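Local coordinates for AbyA5 (Verrucosispora maris, PDB 4YWF), which catalyses acetate elimination in spirotetronate biosynthesis as an esterase-like lyase of the alpha/beta hydrolase superfamily, at residues A[50-53]-A[58-61]. The protein carries 4 engineered substitutions. Sequence-based numbering, arbitrary orientation.
Sequences DDDG and SWTT
Asp51 O receives the backbone N-H of Trp59 at 2.9 Å, a bond that ties the loop to the first residue of helix 59-72. The first turn of a helix has N-H groups that no preceding turn can satisfy, and here a loop, a side chain and a water divide them. Thr60 N gives its hydrogen to the water, 2.9 Å away, which in turn donates to Asp52 OD1 and to Gly53 O (2.8 Å), pinning the loop to the helix start. Thr61 N reaches back to Ser58 OG in a weak bond of 3.4 Å. Within the loop, Asp51 closes a turn onto Gly53: with chi1 at 57°, its CG sits between the backbone N and the carbonyl carbon, and OD2 takes Gly53 N at 2.8 Å from the anti side, 17° off the carboxylate plane. OD2 also lies 3.5 Å from Ser58 CB. Were Asp51 replaced by an alanine, Gly53 N would lose this acceptor and the turn would probably be freer to shift away from Ser58. Along the Ser58 side chain, CB packs 3.3 Å from Gly53 O, while OG, beyond its weak bond to Thr61 N, is also hydrogen-bonded to Gly55 O. Trp59 leaves by another route: its CB passes near Asp51 O and Asp52 OD1, then CG, anti to the backbone N, carries the indole away from the loop until NE1 bonds Met85 O. The Asp52 carboxylate stands at 90° to that ring, its OD1 in a salt bridge with Arg96 of helix 94-111 and its OD2 accepting from Asn22 N. Together these features make an Asx turn set against a serine N-cap, at the start of helix 59-72.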
ATOM      1  N   ASP A  50      -4.682  17.765  20.746  1.00 48.21           N
ATOM      2  CA  ASP A  50      -5.778  18.728  20.572  1.00 50.35           C
ATOM      3  C   ASP A  50      -6.007  19.138  19.130  1.00 46.09           C
ATOM      4  O   ASP A  50      -7.125  19.464  18.743  1.00 43.71           O
ATOM      5  CB  ASP A  50      -5.467  20.008  21.356  1.00 48.26           C
ATOM      6  CG  ASP A  50      -5.538  19.812  22.875  1.00 43.51           C
ATOM      7  OD1 ASP A  50      -6.157  18.834  23.352  1.00 44.51           O
ATOM      8  OD2 ASP A  50      -4.969  20.660  23.576  1.00 48.35           O
ATOM      9  N   ASP A  51      -4.939  19.157  18.353  1.00 40.43           N
ATOM     10  CA  ASP A  51      -4.929  19.805  17.030  1.00 42.40           C
ATOM     11  C   ASP A  51      -3.882  19.143  16.107  1.00 37.47           C
ATOM     12  O   ASP A  51      -3.142  18.256  16.551  1.00 31.71           O
ATOM     13  CB  ASP A  51      -4.561  21.286  17.237  1.00 40.03           C
ATOM     14  CG  ASP A  51      -3.231  21.433  17.936  1.00 44.62           C
ATOM     15  OD1 ASP A  51      -3.238  21.352  19.171  1.00 57.51           O
ATOM     16  OD2 ASP A  51      -2.165  21.554  17.282  1.00 42.59           O
ATOM     17  N   ASP A  52      -3.795  19.638  14.865  1.00 35.70           N
ATOM     18  CA  ASP A  52      -2.775  19.214  13.878  1.00 33.31           C
ATOM     19  C   ASP A  52      -1.750  20.314  13.623  1.00 31.21           C
ATOM     20  O   ASP A  52      -1.314  20.563  12.519  1.00 31.90           O
ATOM     21  CB  ASP A  52      -3.469  18.718  12.619  1.00 34.72           C
ATOM     22  CG  ASP A  52      -2.492  18.099  11.605  1.00 32.48           C
ATOM     23  OD1 ASP A  52      -1.538  17.468  12.063  1.00 32.24           O
ATOM     24  OD2 ASP A  52      -2.661  18.255  10.388  1.00 29.99           O
ATOM     25  N   GLY A  53      -1.328  20.980  14.686  1.00 33.32           N
ATOM     26  CA  GLY A  53      -0.368  22.091  14.590  1.00 32.62           C
ATOM     27  C   GLY A  53       1.039  21.570  14.831  1.00 36.71           C
ATOM     28  O   GLY A  53       1.391  20.464  14.376  1.00 40.92           O
ATOM     29  N   SER A  58       0.094  18.974  19.802  1.00 41.06           N
ATOM     30  CA  SER A  58      -0.229  18.604  18.388  1.00 37.92           C
ATOM     31  C   SER A  58      -0.135  17.087  18.131  1.00 34.02           C
ATOM     32  O   SER A  58       0.489  16.345  18.908  1.00 31.24           O
ATOM     33  CB  SER A  58       0.593  19.417  17.407  1.00 36.80           C
ATOM     34  OG  SER A  58       1.942  18.984  17.394  1.00 42.22           O
ATOM     35  N   TRP A  59      -0.825  16.630  17.089  1.00 32.66           N
ATOM     36  CA  TRP A  59      -0.731  15.256  16.595  1.00 31.48           C
ATOM     37  C   TRP A  59       0.723  14.813  16.440  1.00 29.91           C
ATOM     38  O   TRP A  59       1.146  13.883  17.128  1.00 30.29           O
ATOM     39  CB  TRP A  59      -1.451  15.154  15.262  1.00 29.84           C
ATOM     40  CG  TRP A  59      -1.216  13.887  14.511  1.00 30.04           C
ATOM     41  CD1 TRP A  59      -0.195  13.619  13.612  1.00 32.61           C
ATOM     42  CD2 TRP A  59      -2.038  12.742  14.522  1.00 33.03           C
ATOM     43  NE1 TRP A  59      -0.342  12.361  13.090  1.00 31.91           N
ATOM     44  CE2 TRP A  59      -1.471  11.803  13.622  1.00 33.44           C
ATOM     45  CE3 TRP A  59      -3.209  12.403  15.208  1.00 34.80           C
ATOM     46  CZ2 TRP A  59      -2.024  10.542  13.406  1.00 34.95           C
ATOM     47  CZ3 TRP A  59      -3.784  11.144  14.956  1.00 36.43           C
ATOM     48  CH2 TRP A  59      -3.183  10.234  14.075  1.00 37.02           C
ATOM     49  N   THR A  60       1.495  15.550  15.625  1.00 31.34           N
ATOM     50  CA  THR A  60       2.871  15.116  15.250  1.00 30.30           C
ATOM     51  C   THR A  60       3.783  15.092  16.500  1.00 30.50           C
ATOM     52  O   THR A  60       4.430  14.069  16.787  1.00 27.25           O
ATOM     53  CB  THR A  60       3.483  15.945  14.094  1.00 32.57           C
ATOM     54  OG1 THR A  60       2.726  15.775  12.842  1.00 25.14           O
ATOM     55  CG2 THR A  60       4.980  15.549  13.884  1.00 30.94           C
ATOM     56  N   THR A  61       3.766  16.162  17.302  1.00 32.40           N
ATOM     57  CA  THR A  61       4.585  16.177  18.513  1.00 33.19           C
ATOM     58  C   THR A  61       4.291  15.033  19.439  1.00 31.53           C
ATOM     59  O   THR A  61       5.216  14.452  20.003  1.00 32.75           O
ATOM     60  CB  THR A  61       4.428  17.473  19.332  1.00 35.24           C
ATOM     61  OG1 THR A  61       4.816  18.590  18.532  1.00 34.25           O
ATOM     62  CG2 THR A  61       5.307  17.402  20.566  1.00 34.82           C
TER
HETATM   63  O   HOH W   1       0.501  17.858  14.168  1.00 28.27           O